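Local coordinates for protein putative short-chain dehydrogenase/reductase (Burkholderia xenovorans, PDB 5JY1) that binds NAD and probably works as an NAD(P)-dependent oxidoreductase of the short-chain dehydrogenase/reductase family, perhaps reducing 3-oxoacyl thioesters, at residues Q118-S123 / N165-G170; N148-D153 / A191-A196; T156-H161 / P260-R265. One frame throughout, in Å; residues are numbered along the deposited sequence.

In the fold
Read from the N terminus, of the parts involved here helix 113-141 comes first, strand 144-149 next, then the loop after helix 153-156, helix 162-182, strand 187-194 and finally the loop after strand 250-253. Interaction 1 closes the first loop, bringing helix 162-182 back against helix 113-141. Interaction 2 starts within that span and ends beyond it, pairing two neighbouring strands of the parallel sheet, so the two contacts cross. Interaction 3, whose segments are 99 residues apart, crosses both and ties 156-161 to 260-265 near the C-terminal end. Lys168 NZ joins the first two by bonding Phe149 O, and Asn165 ND2 reaches Ala158 O in the third.

Interaction 1: Q118-S123 / N165-G170; sequences QTLTTS and NTAKAG. With NAD (nicotinamide-adenine-dinucleotide), chain E.
Two helices of the Rossmann-type fold, 113-141 and 162-182, run in the same general direction and meet here through Ala167, whose methyl group faces Thr119 and Leu120 of the other helix. The axes of the short segments approach to 8.9 Å and cross at -32°, a close fit that suits the small alanine at its centre. Thr119 CG2 comes nearest, 3.6 Å from Ala167 CB. Its torsion (chi1 -63°) sets CG2 anti to the backbone N and leaves OG1 beside that N, within bonding reach of its main partner, Asp163, and of Met115 O. From the next residue, Leu120 CD2 reaches across to lie 3.9 Å from Ala167 CB, and Trp125 of the second subunit packs on this leucine. Ser123 CB lies against the same methyl more loosely.

Toward the cofactor the contact becomes polar. The Lys168 chain bends at chi2 (-63°) and then runs extended, carrying NZ to O3D of the nicotinamide ribose at 2.9 Å. A water joins the helices at this end: it accepts from Lys168 NZ at 2.9 Å and lies 2.7 Å from Ser123 OG. With Phe149 O as a further acceptor, three bonds grip NZ and would fix its direction. Tyr164, one turn earlier on the same helix, also bonds NAD; the pair matches the Tyr-x-x-x-Lys signature of short-chain dehydrogenases/reductases.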
loop_
_atom_site.group_PDB
_atom_site.type_symbol
_atom_site.label_atom_id
_atom_site.label_comp_id
_atom_site.label_asym_id
_atom_site.label_seq_id
_atom_site.Cartn_x
_atom_site.Cartn_y
_atom_site.Cartn_z
ATOM N N GLN A 118 5.744 -27.392 2.529
ATOM C CA GLN A 118 7.192 -27.227 2.494
ATOM C C GLN A 118 7.577 -25.754 2.443
ATOM O O GLN A 118 8.527 -25.327 3.113
ATOM C CB GLN A 118 7.770 -27.969 1.292
ATOM C CG GLN A 118 9.277 -27.907 1.185
ATOM C CD GLN A 118 9.776 -28.467 -0.126
ATOM O OE1 GLN A 118 10.472 -27.786 -0.880
ATOM N NE2 GLN A 118 9.414 -29.713 -0.415
ATOM N N THR A 119 6.851 -24.963 1.650
ATOM C CA THR A 119 7.166 -23.544 1.544
ATOM C C THR A 119 6.817 -22.799 2.828
ATOM O O THR A 119 7.578 -21.933 3.270
ATOM C CB THR A 119 6.442 -22.936 0.342
ATOM O OG1 THR A 119 6.927 -23.558 -0.857
ATOM C CG2 THR A 119 6.718 -21.461 0.258
ATOM N N LEU A 120 5.687 -23.134 3.458
ATOM C CA LEU A 120 5.375 -22.546 4.759
ATOM C C LEU A 120 6.447 -22.891 5.791
ATOM O O LEU A 120 6.822 -22.043 6.611
ATOM C CB LEU A 120 3.997 -23.016 5.239
ATOM C CG LEU A 120 2.780 -22.416 4.527
ATOM C CD1 LEU A 120 1.534 -23.155 4.968
ATOM C CD2 LEU A 120 2.633 -20.914 4.802
ATOM N N THR A 121 6.978 -24.118 5.749
ATOM C CA THR A 121 8.008 -24.506 6.713
ATOM C C THR A 121 9.307 -23.739 6.483
ATOM O O THR A 121 9.866 -23.158 7.421
ATOM C CB THR A 121 8.270 -26.012 6.647
ATOM O OG1 THR A 121 7.062 -26.734 6.924
ATOM C CG2 THR A 121 9.349 -26.412 7.662
ATOM N N THR A 122 9.807 -23.724 5.240
ATOM C CA THR A 122 11.141 -23.173 4.999
ATOM C C THR A 122 11.153 -21.652 5.036
ATOM O O THR A 122 12.187 -21.050 5.347
ATOM C CB THR A 122 11.712 -23.656 3.660
ATOM O OG1 THR A 122 10.901 -23.171 2.581
ATOM C CG2 THR A 122 11.772 -25.169 3.608
ATOM N N SER A 123 10.034 -21.011 4.712
ATOM C CA SER A 123 9.948 -19.559 4.801
ATOM C C SER A 123 9.325 -19.114 6.120
ATOM O O SER A 123 9.996 -18.496 6.955
ATOM C CB SER A 123 9.159 -19.001 3.607
ATOM O OG SER A 123 9.869 -19.224 2.398
ATOM N N ASN A 165 4.173 -17.147 -2.818
ATOM C CA ASN A 165 3.516 -15.856 -2.614
ATOM C C ASN A 165 2.727 -15.835 -1.315
ATOM O O ASN A 165 2.704 -14.822 -0.606
ATOM C CB ASN A 165 2.577 -15.535 -3.784
ATOM C CG ASN A 165 3.275 -15.513 -5.127
ATOM O OD1 ASN A 165 4.501 -15.352 -5.218
ATOM N ND2 ASN A 165 2.493 -15.673 -6.194
ATOM N N THR A 166 2.062 -16.947 -0.997
ATOM C CA THR A 166 1.293 -17.054 0.238
ATOM C C THR A 166 2.202 -17.007 1.460
ATOM O O THR A 166 1.959 -16.241 2.399
ATOM C CB THR A 166 0.489 -18.351 0.203
ATOM O OG1 THR A 166 -0.441 -18.283 -0.887
ATOM C CG2 THR A 166 -0.265 -18.567 1.511
ATOM N N ALA A 167 3.264 -17.814 1.458
ATOM C CA ALA A 167 4.149 -17.872 2.622
ATOM C C ALA A 167 4.874 -16.549 2.835
ATOM O O ALA A 167 4.974 -16.066 3.971
ATOM C CB ALA A 167 5.153 -19.013 2.464
ATOM N N LYS A 168 5.369 -15.937 1.756
ATOM C CA LYS A 168 6.093 -14.674 1.897
ATOM C C LYS A 168 5.160 -13.527 2.280
ATOM O O LYS A 168 5.582 -12.588 2.968
ATOM C CB LYS A 168 6.857 -14.356 0.607
ATOM C CG LYS A 168 8.034 -15.297 0.293
ATOM C CD LYS A 168 9.124 -15.209 1.355
ATOM C CE LYS A 168 10.456 -15.730 0.818
ATOM N NZ LYS A 168 11.573 -15.493 1.788
ATOM N N ALA A 169 3.888 -13.587 1.875
ATOM C CA ALA A 169 2.924 -12.623 2.395
ATOM C C ALA A 169 2.758 -12.783 3.904
ATOM O O ALA A 169 2.699 -11.786 4.639
ATOM C CB ALA A 169 1.577 -12.784 1.679
ATOM N N GLY A 170 2.684 -14.028 4.384
ATOM C CA GLY A 170 2.657 -14.256 5.823
ATOM C C GLY A 170 3.838 -13.626 6.542
ATOM O O GLY A 170 3.693 -13.095 7.650
HETATM P PA NAD E . 19.416 -19.021 -3.079
HETATM O O1A NAD E . 18.635 -20.176 -3.627
HETATM O O2A NAD E . 20.494 -18.512 -4.024
HETATM O O5B NAD E . 20.102 -19.408 -1.606
HETATM C C5B NAD E . 19.294 -20.093 -0.714
HETATM C C4B NAD E . 20.187 -20.527 0.519
HETATM O O4B NAD E . 19.420 -21.060 1.409
HETATM C C3B NAD E . 21.165 -21.658 0.045
HETATM O O3B NAD E . 22.457 -21.390 0.495
HETATM C C2B NAD E . 20.586 -22.896 0.687
HETATM O O2B NAD E . 21.635 -23.971 0.839
HETATM C C1B NAD E . 20.152 -22.426 1.842
HETATM N N9A NAD E . 19.169 -23.313 2.436
HETATM C C8A NAD E . 18.229 -23.998 1.780
HETATM N N7A NAD E . 17.539 -24.690 2.664
HETATM C C5A NAD E . 18.051 -24.437 3.871
HETATM C C6A NAD E . 17.695 -24.919 5.133
HETATM N N6A NAD E . 16.683 -25.825 5.657
HETATM N N1A NAD E . 18.362 -24.515 6.197
HETATM C C2A NAD E . 19.401 -23.627 6.055
HETATM N N3A NAD E . 19.760 -23.161 4.834
HETATM C C4A NAD E . 19.057 -23.581 3.735
HETATM O O3 NAD E . 18.345 -17.815 -2.727
HETATM P PN NAD E . 18.413 -16.235 -3.131
HETATM O O1N NAD E . 18.035 -16.081 -4.596
HETATM O O2N NAD E . 19.791 -15.594 -2.887
HETATM O O5D NAD E . 17.241 -15.482 -2.235
HETATM C C5D NAD E . 17.475 -15.259 -0.845
HETATM C C4D NAD E . 16.211 -14.611 -0.190
HETATM O O4D NAD E . 15.774 -13.595 -0.932
HETATM C C3D NAD E . 15.078 -15.644 -0.176
HETATM O O3D NAD E . 14.320 -15.518 0.930
HETATM C C2D NAD E . 14.257 -15.274 -1.435
HETATM O O2D NAD E . 12.894 -15.843 -1.262
HETATM C C1D NAD E . 14.290 -13.958 -1.442
HETATM N N1N NAD E . 14.113 -13.395 -2.771
HETATM C C2N NAD E . 15.132 -13.394 -3.671
HETATM C C3N NAD E . 14.960 -12.856 -4.949
HETATM C C7N NAD E . 16.084 -12.854 -5.958
HETATM O O7N NAD E . 15.985 -12.221 -6.998
HETATM N N7N NAD E . 17.262 -13.589 -5.711
HETATM C C4N NAD E . 13.744 -12.324 -5.296
HETATM C C5N NAD E . 12.731 -12.317 -4.405
HETATM C C6N NAD E . 12.914 -12.854 -3.122
HETATM O O HOH W 1 12.302 -18.275 1.773
#

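Interaction 2: N148-D153 / A191-A196; sequences NFYSID and AIAPTA. With NAD (nicotinamide-adenine-dinucleotide), chain E.
Asn148 pairs with Ala191 and Phe149 with Ile192 as neighbouring parallel strands, joined by two backbone hydrogen bonds, Ile192 N to Asn148 O at 2.8 Å and Tyr150 N to Ile192 O at 2.9 Å. The pairing stops as the first strand gives way to loop, and the side chains continue the contact.

Phe149 and Ile192 run alongside each other on one face of the sheet, with Phe149 CE1, in the conformer described, touching Ile192 CG2. Pro194 meets the ring of that conformer at its edge, its CG 3.4 Å from Phe149 CD1. Helix 227-239 covers this side of the sheet, where Ile231 touches both Phe149 and Pro194. Tyr150 takes the less common first torsion, CG lying between the backbone N and the carbonyl carbon (chi1 78°), and its ring lies across the neighbouring strand. Ala193 CB sits over one face, off-centre toward the rim, in a CH-pi contact 3.8 Å from the ring centroid. The phenol oxygen bonds to Glu155, while Tyr150 O, buried here, has no polar partner.

Past the strand ends, one water accepts from Ile152 N and donates to Pro194 O, bridging the diverging chains. Ser151 OG caps the following helix by accepting from Asp153 N, and lies 3.4 Å from C5N of the nicotinamide. On the other segment, Ala196 N donates to the carboxamide O7N of NAD at 3.0 Å; the return bond from N7N to Ala196 O is weak. Two adjacent parallel strands whose C-terminal ends open into loops that cradle the nicotinamide are a hallmark of the Rossmann-type fold of short-chain dehydrogenases/reductases.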
loop_
_atom_site.group_PDB
_atom_site.type_symbol
_atom_site.label_atom_id
_atom_site.label_comp_id
_atom_site.label_asym_id
_atom_site.label_seq_id
_atom_site.Cartn_x
_atom_site.Cartn_y
_atom_site.Cartn_z
ATOM N N ASN A 148 13.775 -9.501 7.689
ATOM C CA ASN A 148 13.123 -10.594 6.984
ATOM C C ASN A 148 13.116 -10.306 5.488
ATOM O O ASN A 148 13.270 -9.166 5.056
ATOM C CB ASN A 148 11.693 -10.794 7.496
ATOM C CG ASN A 148 11.666 -11.263 8.930
ATOM O OD1 ASN A 148 12.582 -11.957 9.372
ATOM N ND2 ASN A 148 10.624 -10.887 9.670
ATOM N N PHE A 149 12.975 -11.359 4.689
ATOM C CA PHE A 149 12.954 -11.231 3.238
ATOM C C PHE A 149 11.625 -11.731 2.697
ATOM O O PHE A 149 11.221 -12.862 2.978
ATOM C CB PHE A 149 14.113 -11.994 2.593
ATOM C CG PHE A 149 15.416 -11.250 2.634
ATOM C CD1 PHE A 149 15.742 -10.349 1.640
ATOM C CD2 PHE A 149 16.300 -11.429 3.679
ATOM C CE1 PHE A 149 16.938 -9.647 1.671
ATOM C CE2 PHE A 149 17.502 -10.736 3.715
ATOM C CZ PHE A 149 17.822 -9.845 2.710
ATOM N N TYR A 150 10.945 -10.887 1.929
ATOM C CA TYR A 150 9.749 -11.343 1.235
ATOM C C TYR A 150 10.015 -11.134 -0.252
ATOM O O TYR A 150 11.177 -11.194 -0.675
ATOM C CB TYR A 150 8.484 -10.646 1.772
ATOM C CG TYR A 150 8.213 -9.224 1.317
ATOM C CD1 TYR A 150 9.022 -8.169 1.726
ATOM C CD2 TYR A 150 7.107 -8.934 0.521
ATOM C CE1 TYR A 150 8.753 -6.861 1.318
ATOM C CE2 TYR A 150 6.832 -7.653 0.114
ATOM C CZ TYR A 150 7.654 -6.620 0.509
ATOM O OH TYR A 150 7.368 -5.350 0.091
ATOM N N SER A 151 8.986 -10.918 -1.066
ATOM C CA SER A 151 9.209 -10.860 -2.499
ATOM C C SER A 151 8.163 -9.984 -3.166
ATOM O O SER A 151 7.000 -9.939 -2.749
ATOM C CB SER A 151 9.184 -12.260 -3.130
ATOM O OG SER A 151 9.304 -12.174 -4.547
ATOM N N ILE A 152 8.591 -9.308 -4.234
ATOM C CA ILE A 152 7.669 -8.593 -5.111
ATOM C C ILE A 152 6.596 -9.525 -5.666
ATOM O O ILE A 152 5.500 -9.069 -6.013
ATOM C CB ILE A 152 8.463 -7.898 -6.242
ATOM C CG1 ILE A 152 7.560 -6.991 -7.075
ATOM C CG2 ILE A 152 9.106 -8.928 -7.157
ATOM C CD1 ILE A 152 8.315 -6.188 -8.097
ATOM N N ASP A 153 6.882 -10.834 -5.741
ATOM C CA ASP A 153 5.878 -11.790 -6.213
ATOM C C ASP A 153 4.628 -11.787 -5.341
ATOM O O ASP A 153 3.534 -12.111 -5.830
ATOM C CB ASP A 153 6.465 -13.205 -6.253
ATOM C CG ASP A 153 7.449 -13.418 -7.398
ATOM O OD1 ASP A 153 7.646 -12.514 -8.249
ATOM O OD2 ASP A 153 8.006 -14.532 -7.456
ATOM N N ALA A 191 11.235 -5.753 6.626
ATOM C CA ALA A 191 11.295 -6.768 5.585
ATOM C C ALA A 191 11.785 -6.150 4.282
ATOM O O ALA A 191 11.354 -5.058 3.903
ATOM C CB ALA A 191 9.924 -7.441 5.370
ATOM N N ILE A 192 12.687 -6.856 3.604
ATOM C CA ILE A 192 13.222 -6.432 2.313
ATOM C C ILE A 192 12.658 -7.338 1.230
ATOM O O ILE A 192 12.604 -8.562 1.399
ATOM C CB ILE A 192 14.764 -6.487 2.304
ATOM C CG1 ILE A 192 15.345 -5.408 3.226
ATOM C CG2 ILE A 192 15.306 -6.374 0.874
ATOM C CD1 ILE A 192 16.862 -5.501 3.373
ATOM N N ALA A 193 12.245 -6.732 0.115
ATOM C CA ALA A 193 11.867 -7.447 -1.103
ATOM C C ALA A 193 12.977 -7.231 -2.127
ATOM O O ALA A 193 12.986 -6.221 -2.850
ATOM C CB ALA A 193 10.521 -6.950 -1.640
ATOM N N PRO A 194 13.939 -8.131 -2.209
ATOM C CA PRO A 194 15.097 -7.919 -3.080
ATOM C C PRO A 194 14.932 -8.583 -4.435
ATOM O O PRO A 194 14.127 -9.508 -4.587
ATOM C CB PRO A 194 16.225 -8.586 -2.286
ATOM C CG PRO A 194 15.506 -9.836 -1.722
ATOM C CD PRO A 194 14.072 -9.368 -1.417
ATOM N N THR A 195 15.687 -8.131 -5.431
ATOM C CA THR A 195 15.983 -8.961 -6.589
ATOM C C THR A 195 17.484 -8.915 -6.808
ATOM O O THR A 195 18.107 -7.865 -6.627
ATOM C CB THR A 195 15.240 -8.529 -7.866
ATOM O OG1 THR A 195 15.702 -7.242 -8.305
ATOM C CG2 THR A 195 13.749 -8.461 -7.609
ATOM N N ALA A 196 18.066 -10.055 -7.166
ATOM C CA ALA A 196 19.509 -10.099 -7.377
ATOM C C ALA A 196 19.878 -11.372 -8.126
ATOM O O ALA A 196 19.068 -12.290 -8.284
ATOM C CB ALA A 196 20.274 -10.010 -6.054
HETATM P PA NAD E . 19.416 -19.021 -3.079
HETATM O O1A NAD E . 18.635 -20.176 -3.627
HETATM O O2A NAD E . 20.494 -18.512 -4.024
HETATM O O5B NAD E . 20.102 -19.408 -1.606
HETATM C C5B NAD E . 19.294 -20.093 -0.714
HETATM C C4B NAD E . 20.187 -20.527 0.519
HETATM O O4B NAD E . 19.420 -21.060 1.409
HETATM C C3B NAD E . 21.165 -21.658 0.045
HETATM O O3B NAD E . 22.457 -21.390 0.495
HETATM C C2B NAD E . 20.586 -22.896 0.687
HETATM O O2B NAD E . 21.635 -23.971 0.839
HETATM C C1B NAD E . 20.152 -22.426 1.842
HETATM N N9A NAD E . 19.169 -23.313 2.436
HETATM C C8A NAD E . 18.229 -23.998 1.780
HETATM N N7A NAD E . 17.539 -24.690 2.664
HETATM C C5A NAD E . 18.051 -24.437 3.871
HETATM C C6A NAD E . 17.695 -24.919 5.133
HETATM N N6A NAD E . 16.683 -25.825 5.657
HETATM N N1A NAD E . 18.362 -24.515 6.197
HETATM C C2A NAD E . 19.401 -23.627 6.055
HETATM N N3A NAD E . 19.760 -23.161 4.834
HETATM C C4A NAD E . 19.057 -23.581 3.735
HETATM O O3 NAD E . 18.345 -17.815 -2.727
HETATM P PN NAD E . 18.413 -16.235 -3.131
HETATM O O1N NAD E . 18.035 -16.081 -4.596
HETATM O O2N NAD E . 19.791 -15.594 -2.887
HETATM O O5D NAD E . 17.241 -15.482 -2.235
HETATM C C5D NAD E . 17.475 -15.259 -0.845
HETATM C C4D NAD E . 16.211 -14.611 -0.190
HETATM O O4D NAD E . 15.774 -13.595 -0.932
HETATM C C3D NAD E . 15.078 -15.644 -0.176
HETATM O O3D NAD E . 14.320 -15.518 0.930
HETATM C C2D NAD E . 14.257 -15.274 -1.435
HETATM O O2D NAD E . 12.894 -15.843 -1.262
HETATM C C1D NAD E . 14.290 -13.958 -1.442
HETATM N N1N NAD E . 14.113 -13.395 -2.771
HETATM C C2N NAD E . 15.132 -13.394 -3.671
HETATM C C3N NAD E . 14.960 -12.856 -4.949
HETATM C C7N NAD E . 16.084 -12.854 -5.958
HETATM O O7N NAD E . 15.985 -12.221 -6.998
HETATM N N7N NAD E . 17.262 -13.589 -5.711
HETATM C C4N NAD E . 13.744 -12.324 -5.296
HETATM C C5N NAD E . 12.731 -12.317 -4.405
HETATM C C6N NAD E . 12.914 -12.854 -3.122
HETATM O O HOH W 2 11.365 -8.879 -4.524
#

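Interaction 3: T156-H161 / P260-R265; sequences TGAWLH and PGYNSR
Trp159 lies along the backbone of Ser264 and Arg265, and its side chain meets a different part of them at each step. CB comes first, 3.3 Å from Ser264 O. At the ring, CD1 is 3.3 Å from Ser264 OG, which approaches the edge in the ring plane; the same hydroxyl oxygen accepts from Trp159 N at 3.0 Å, so one oxygen bonds the backbone and also rests against the ring edge. Over one face of the five-membered ring stands Arg265 CA, in a CH-pi contact 3.5 Å from the centroid and only 7° off the normal. Farther out, CZ2 meets Arg265 CG and NE, both at 3.8 Å, with the guanidinium plane turned 69° from the indole. That guanidinium goes on to bond Ala217 O of the fourth subunit. Nearby, in the conformer described, Thr156 CG2 packs on Tyr262 CE1, and a water donates to Tyr262 O while lying 2.7 Å from Ser264 OG.

Segment 156-161 leaves the end of helix 153-156 and leads into helix 162-182, with the segment that follows strand 250-253 laid against it, and the second subunit reaches it through Glu181, which accepts from Leu160 N.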
loop_
_atom_site.group_PDB
_atom_site.type_symbol
_atom_site.label_atom_id
_atom_site.label_comp_id
_atom_site.label_asym_id
_atom_site.label_seq_id
_atom_site.Cartn_x
_atom_site.Cartn_y
_atom_site.Cartn_z
ATOM N N THR A 156 2.553 -8.870 -6.917
ATOM C CA THR A 156 2.036 -9.074 -8.264
ATOM C C THR A 156 1.217 -10.348 -8.384
ATOM O O THR A 156 0.595 -10.563 -9.430
ATOM C CB THR A 156 3.169 -9.130 -9.301
ATOM O OG1 THR A 156 3.966 -10.306 -9.081
ATOM C CG2 THR A 156 4.069 -7.908 -9.201
ATOM N N GLY A 157 1.219 -11.201 -7.354
ATOM C CA GLY A 157 0.610 -12.516 -7.470
ATOM C C GLY A 157 1.251 -13.321 -8.584
ATOM O O GLY A 157 0.556 -13.894 -9.424
ATOM N N ALA A 158 2.582 -13.358 -8.609
ATOM C CA ALA A 158 3.295 -13.895 -9.762
ATOM C C ALA A 158 2.860 -15.323 -10.078
ATOM O O ALA A 158 2.710 -16.159 -9.182
ATOM C CB ALA A 158 4.802 -13.853 -9.513
ATOM N N TRP A 159 2.653 -15.585 -11.372
ATOM C CA TRP A 159 2.262 -16.907 -11.849
ATOM C C TRP A 159 3.270 -17.967 -11.416
ATOM O O TRP A 159 4.477 -17.716 -11.345
ATOM C CB TRP A 159 2.173 -16.932 -13.375
ATOM C CG TRP A 159 1.037 -16.176 -14.001
ATOM C CD1 TRP A 159 0.907 -14.816 -14.108
ATOM C CD2 TRP A 159 -0.095 -16.743 -14.679
ATOM N NE1 TRP A 159 -0.252 -14.507 -14.783
ATOM C CE2 TRP A 159 -0.885 -15.670 -15.144
ATOM C CE3 TRP A 159 -0.525 -18.054 -14.921
ATOM C CZ2 TRP A 159 -2.083 -15.868 -15.843
ATOM C CZ3 TRP A 159 -1.722 -18.249 -15.615
ATOM C CH2 TRP A 159 -2.480 -17.158 -16.072
ATOM N N LEU A 160 2.753 -19.165 -11.137
ATOM C CA LEU A 160 3.501 -20.394 -10.878
ATOM C C LEU A 160 4.152 -20.409 -9.502
ATOM O O LEU A 160 4.828 -21.394 -9.170
ATOM C CB LEU A 160 4.588 -20.665 -11.938
ATOM C CG LEU A 160 4.182 -20.578 -13.414
ATOM C CD1 LEU A 160 5.357 -20.913 -14.329
ATOM C CD2 LEU A 160 2.997 -21.494 -13.706
ATOM N N HIS A 161 3.955 -19.369 -8.683
ATOM C CA HIS A 161 4.590 -19.236 -7.377
ATOM C C HIS A 161 3.570 -19.114 -6.251
ATOM O O HIS A 161 3.868 -18.531 -5.207
ATOM C CB HIS A 161 5.524 -18.024 -7.355
ATOM C CG HIS A 161 6.682 -18.127 -8.295
ATOM N ND1 HIS A 161 7.514 -17.060 -8.560
ATOM C CD2 HIS A 161 7.161 -19.168 -9.015
ATOM C CE1 HIS A 161 8.451 -17.438 -9.414
ATOM N NE2 HIS A 161 8.260 -18.712 -9.706
ATOM N N PRO A 260 7.168 -0.592 -12.379
ATOM C CA PRO A 260 6.439 -1.157 -13.527
ATOM C C PRO A 260 5.860 -2.534 -13.264
ATOM O O PRO A 260 5.013 -2.981 -14.047
ATOM C CB PRO A 260 7.504 -1.220 -14.632
ATOM C CG PRO A 260 8.785 -1.420 -13.874
ATOM C CD PRO A 260 8.630 -0.610 -12.610
ATOM N N GLY A 261 6.292 -3.219 -12.211
ATOM C CA GLY A 261 5.881 -4.601 -12.081
ATOM C C GLY A 261 6.534 -5.453 -13.164
ATOM O O GLY A 261 7.569 -5.102 -13.748
ATOM N N TYR A 262 5.910 -6.602 -13.417
ATOM C CA TYR A 262 6.328 -7.507 -14.484
ATOM C C TYR A 262 5.182 -8.476 -14.749
ATOM O O TYR A 262 4.519 -8.921 -13.808
ATOM C CB TYR A 262 7.600 -8.279 -14.102
ATOM C CG TYR A 262 7.441 -8.919 -12.751
ATOM C CD1 TYR A 262 7.641 -8.177 -11.594
ATOM C CD2 TYR A 262 7.031 -10.243 -12.625
ATOM C CE1 TYR A 262 7.456 -8.728 -10.358
ATOM C CE2 TYR A 262 6.846 -10.810 -11.380
ATOM C CZ TYR A 262 7.062 -10.042 -10.253
ATOM O OH TYR A 262 6.880 -10.567 -9.002
ATOM N N ASN A 263 4.963 -8.809 -16.014
ATOM C CA ASN A 263 3.925 -9.767 -16.378
ATOM C C ASN A 263 4.545 -11.159 -16.425
ATOM O O ASN A 263 5.429 -11.419 -17.246
ATOM C CB ASN A 263 3.291 -9.391 -17.719
ATOM C CG ASN A 263 2.052 -10.219 -18.042
ATOM O OD1 ASN A 263 1.674 -11.116 -17.288
ATOM N ND2 ASN A 263 1.408 -9.906 -19.162
ATOM N N SER A 264 4.090 -12.048 -15.542
ATOM C CA SER A 264 4.661 -13.383 -15.405
ATOM C C SER A 264 3.809 -14.482 -16.045
ATOM O O SER A 264 4.064 -15.669 -15.806
ATOM C CB SER A 264 4.914 -13.699 -13.922
ATOM O OG SER A 264 3.778 -13.414 -13.109
ATOM N N ARG A 265 2.829 -14.131 -16.875
ATOM C CA ARG A 265 2.034 -15.177 -17.513
ATOM C C ARG A 265 2.931 -16.035 -18.400
ATOM O O ARG A 265 3.646 -15.494 -19.257
ATOM C CB ARG A 265 0.894 -14.605 -18.353
ATOM C CG ARG A 265 0.048 -15.709 -18.990
ATOM C CD ARG A 265 -0.980 -15.181 -19.999
ATOM N NE ARG A 265 -1.962 -14.317 -19.353
ATOM C CZ ARG A 265 -2.001 -12.995 -19.481
ATOM N NH1 ARG A 265 -1.111 -12.380 -20.253
ATOM N NH2 ARG A 265 -2.931 -12.290 -18.833
HETATM O O HOH W 3 3.649 -10.893 -12.245
#